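Local coordinates for putative carbohydrate-active enzyme (Uncultured organism, PDB 5WH8), which probably hydrolyses O-glycosidic bonds in cellulose as the family 5 glycoside hydrolase domain of a larger multi-modular cellulase, at residues Ile146-Asn151 with Thr207-Ser212; Cys182-Pro185 with Asp190-Leu193. All coordinates share one frame; numbering follows the deposited sequence.

Contact 1: Ile146-Asn151 with Thr207-Ser212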
# COMPACT_ATOMS: atom_id res chain seq x y z
N ILE A 146 6.98 -3.82 4.27
CA ILE A 146 8.02 -3.77 5.30
C ILE A 146 8.99 -2.56 5.19
O ILE A 146 9.69 -2.26 6.17
CB ILE A 146 8.82 -5.12 5.36
CG1 ILE A 146 9.40 -5.49 3.98
CG2 ILE A 146 7.93 -6.24 5.89
CD1 ILE A 146 10.48 -6.62 4.04
N CYS A 147 9.04 -1.88 4.03
CA CYS A 147 9.86 -0.66 3.84
C CYS A 147 9.47 0.13 2.58
O CYS A 147 9.97 -0.12 1.49
CB CYS A 147 11.37 -1.00 3.78
SG CYS A 147 11.85 -2.31 2.63
N ASN A 148 8.61 1.12 2.77
CA ASN A 148 8.07 1.97 1.69
C ASN A 148 9.00 2.28 0.48
O ASN A 148 8.78 1.76 -0.64
CB ASN A 148 7.62 3.29 2.33
CG ASN A 148 7.22 4.36 1.33
OD1 ASN A 148 6.40 4.12 0.45
ND2 ASN A 148 7.78 5.56 1.48
N GLU A 149 9.98 3.15 0.69
CA GLU A 149 10.88 3.64 -0.38
C GLU A 149 12.33 3.70 0.07
O GLU A 149 12.82 4.75 0.51
CB GLU A 149 10.46 5.03 -0.87
CG GLU A 149 9.22 4.97 -1.77
CD GLU A 149 8.78 6.33 -2.28
OE1 GLU A 149 9.43 7.35 -1.96
OE2 GLU A 149 7.78 6.40 -3.02
N PRO A 150 13.06 2.57 -0.03
CA PRO A 150 14.52 2.62 0.11
C PRO A 150 15.07 3.64 -0.86
O PRO A 150 14.59 3.72 -1.99
CB PRO A 150 14.96 1.18 -0.22
CG PRO A 150 13.76 0.35 0.07
CD PRO A 150 12.60 1.21 -0.38
N ASN A 151 16.03 4.45 -0.44
CA ASN A 151 16.60 5.46 -1.32
C ASN A 151 17.94 5.96 -0.81
O ASN A 151 18.26 5.85 0.38
CB ASN A 151 15.63 6.64 -1.52
CG ASN A 151 15.44 7.49 -0.26
OD1 ASN A 151 16.15 8.48 -0.04
ND2 ASN A 151 14.46 7.10 0.56
N THR A 207 7.60 -3.86 -4.54
CA THR A 207 7.02 -2.53 -4.70
C THR A 207 7.50 -1.79 -5.94
O THR A 207 8.71 -1.70 -6.20
CB THR A 207 7.36 -1.70 -3.49
OG1 THR A 207 7.05 -2.44 -2.32
CG2 THR A 207 6.62 -0.38 -3.48
N LEU A 208 6.55 -1.23 -6.67
CA LEU A 208 6.79 -0.27 -7.74
C LEU A 208 6.03 1.03 -7.42
O LEU A 208 4.83 0.98 -7.17
CB LEU A 208 6.32 -0.84 -9.09
CG LEU A 208 6.45 0.07 -10.30
CD1 LEU A 208 7.93 0.33 -10.64
CD2 LEU A 208 5.64 -0.50 -11.49
N HIS A 209 6.73 2.16 -7.41
CA HIS A 209 6.09 3.47 -7.20
C HIS A 209 6.33 4.37 -8.41
O HIS A 209 7.46 4.47 -8.91
CB HIS A 209 6.62 4.18 -5.96
CG HIS A 209 6.13 3.61 -4.66
ND1 HIS A 209 6.48 4.15 -3.45
CD2 HIS A 209 5.32 2.56 -4.39
CE1 HIS A 209 5.92 3.46 -2.48
NE2 HIS A 209 5.22 2.47 -3.02
N PHE A 210 5.27 5.03 -8.87
CA PHE A 210 5.41 5.99 -9.97
C PHE A 210 4.58 7.23 -9.72
O PHE A 210 3.59 7.18 -9.01
CB PHE A 210 5.02 5.37 -11.33
CG PHE A 210 3.52 5.19 -11.55
CD1 PHE A 210 2.76 6.23 -12.06
CD2 PHE A 210 2.88 3.99 -11.28
CE1 PHE A 210 1.40 6.11 -12.25
CE2 PHE A 210 1.50 3.87 -11.48
CZ PHE A 210 0.78 4.94 -11.97
N TYR A 211 5.01 8.33 -10.34
CA TYR A 211 4.30 9.59 -10.33
C TYR A 211 4.20 10.05 -11.79
O TYR A 211 5.21 10.18 -12.48
CB TYR A 211 5.01 10.61 -9.40
CG TYR A 211 4.60 10.41 -7.96
CD1 TYR A 211 5.13 9.38 -7.21
CD2 TYR A 211 3.62 11.22 -7.40
CE1 TYR A 211 4.70 9.15 -5.90
CE2 TYR A 211 3.19 11.01 -6.10
CZ TYR A 211 3.73 9.99 -5.36
OH TYR A 211 3.25 9.79 -4.08
N SER A 212 2.97 10.26 -12.27
CA SER A 212 2.74 10.38 -13.71
C SER A 212 3.33 11.66 -14.32
O SER A 212 3.47 11.75 -15.55
CB SER A 212 1.25 10.26 -14.02
OG SER A 212 0.52 11.36 -13.59
O HOH W 1 7.30 -0.66 -0.20

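Contact 2: Cys182-Pro185 with Asp190-Leu193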
# COMPACT_ATOMS: atom_id res chain seq x y z
N CYS A 182 7.82 -6.03 -0.53
CA CYS A 182 9.17 -5.55 -0.26
C CYS A 182 9.58 -4.41 -1.17
O CYS A 182 9.56 -4.57 -2.40
CB CYS A 182 10.17 -6.70 -0.44
SG CYS A 182 11.89 -6.26 0.01
N GLY A 183 9.97 -3.28 -0.57
CA GLY A 183 10.41 -2.11 -1.31
C GLY A 183 11.68 -2.39 -2.09
O GLY A 183 12.38 -3.38 -1.84
N THR A 184 11.96 -1.52 -3.06
CA THR A 184 13.13 -1.69 -3.94
C THR A 184 13.91 -0.37 -4.01
O THR A 184 13.41 0.68 -3.58
CB THR A 184 12.70 -2.19 -5.34
OG1 THR A 184 11.71 -1.33 -5.91
CG2 THR A 184 12.14 -3.63 -5.23
N PRO A 185 15.17 -0.43 -4.47
CA PRO A 185 15.99 0.80 -4.47
C PRO A 185 15.48 1.92 -5.38
O PRO A 185 14.61 1.73 -6.24
CB PRO A 185 17.37 0.30 -4.95
CG PRO A 185 17.39 -1.15 -4.61
CD PRO A 185 15.96 -1.63 -4.82
N ASP A 190 13.66 0.24 -8.62
CA ASP A 190 14.63 -0.73 -9.18
C ASP A 190 14.19 -2.20 -8.99
O ASP A 190 14.93 -3.07 -8.50
CB ASP A 190 16.02 -0.49 -8.56
CG ASP A 190 16.64 0.84 -9.00
OD1 ASP A 190 16.18 1.48 -9.97
OD2 ASP A 190 17.60 1.29 -8.33
N VAL A 191 12.97 -2.48 -9.42
CA VAL A 191 12.44 -3.83 -9.38
C VAL A 191 13.26 -4.74 -10.30
O VAL A 191 13.37 -5.94 -10.03
CB VAL A 191 10.92 -3.85 -9.75
CG1 VAL A 191 10.12 -3.18 -8.63
CG2 VAL A 191 10.64 -3.14 -11.08
N ASP A 192 13.81 -4.18 -11.39
CA ASP A 192 14.63 -4.97 -12.30
C ASP A 192 15.93 -5.43 -11.66
O ASP A 192 16.46 -6.49 -12.03
CB ASP A 192 14.93 -4.19 -13.58
CG ASP A 192 15.56 -2.83 -13.34
OD1 ASP A 192 15.10 -2.08 -12.46
OD2 ASP A 192 16.52 -2.49 -14.07
N LEU A 193 16.45 -4.65 -10.72
CA LEU A 193 17.65 -5.05 -10.00
C LEU A 193 17.34 -6.08 -8.92
O LEU A 193 18.12 -7.00 -8.70
CB LEU A 193 18.34 -3.83 -9.40
CG LEU A 193 18.73 -2.74 -10.40
CD1 LEU A 193 19.49 -1.61 -9.73
CD2 LEU A 193 19.51 -3.32 -11.57

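Contact 1: Ile146-Asn151 with Thr207-Ser212
Glu149 and His209 meet at the C-terminal mouth of a TIM barrel, where the loop after strand 142-145 faces strand 204-211. The loop carries the Asn-Glu-Pro sequence of family 5 glycoside hydrolases. In relatives the glutamate at this place is the general acid/base, so Glu149 probably has the same role. ND1 of His209 donates to OE2 of Glu149 over 2.6 Å. The bond is nearly straight, with an N-H...O angle of 169°. OE2 lies close to the ring plane and accepts through its anti lone pair. The carboxylate itself is turned 59° from the ring. The glutamate chain is fully extended beyond CG, which carries the carboxylate out to the histidine. Asn148 reaches the same ring edge beside this bond: its OD1 is 3.0 Å from CE1 of His209. That oxygen is also hydrogen-bonded to Arg64, while ND2 of Asn148 is bonded to the carbonyl of Val110. A water completes the contact. It is hydrogen-bonded to O of Asn148 (2.9 Å) and to OG1 of Thr207 (2.8 Å). The other ring nitrogen of His209, NE2, is hydrogen-bonded to OG1 of Thr236, on strand 233-239. With a partner at each ring nitrogen, the histidine is fixed in rotation. It can therefore hold one oxygen of Glu149 in a set direction beside Glu237.

Contact 2: Cys182-Pro185 with Asp190-Leu193
Thr184 and Pro185 pack against Asp190 and Val191 where the chain leaves barrel strand 180-182, makes the short helix 185-188 and enters helix 191-194. The tight part is at Pro185. N of Asp190 donates to O of Pro185 over 3.0 Å, with an N-H...O angle of 154°, so the backbone closes on itself across the short helix. Beside the bond, CB of Pro185 lies 3.5 Å from OD2 of Asp190. Asp190 occupies the N-cap position of helix 191-194, but its carboxylate makes no capping bond there. With CG anti to the carbonyl carbon (chi1 -67°), the carboxylate lies beside the carbonyl and CB of Pro185. OD2 is hydrogen-bonded to Thr186, and OD1 forms a salt bridge with Lys222. Thr184 adds a second, buried patch. Its OG1 is 3.7 Å from CG1 of Val191, and its CG2 is 4.0 Å from the same methyl. OG1 is also hydrogen-bonded to the carbonyl O of Thr207 on strand 204-211. The loose side begins further along the helix. Leu193 is exposed, and its side chain comes no nearer than 5.6 Å to residues 182-185. Asp192 is partly exposed and shares Lys222 with Asp190. The contact is set between two outer helices of the barrel. Trp157 of helix 157-172 touches Pro185, while Ala226 of helix 217-228 touches Val191.

The two contacts adjoin at the mouth of the barrel, their centres about 8 Å apart, and Thr207 joins them. Its N lies 3.0 Å from O of Cys182, a probable hydrogen bond between neighbouring parallel strands. Its O is also 3.0 Å from OG1 of Thr184, so residues 182-185 meet both polar groups of its backbone. CD of Pro150 also packs 3.3 Å from O of Thr184. Contact 1 forms part of the probable active site. A 1,2-ethanediol about 4 Å from the Glu149 side chain, probably from the crystallisation liquor, is at most consistent with a pocket. The centre of contact 2 is about 15 Å from the chain centre, against about 10 Å for contact 1.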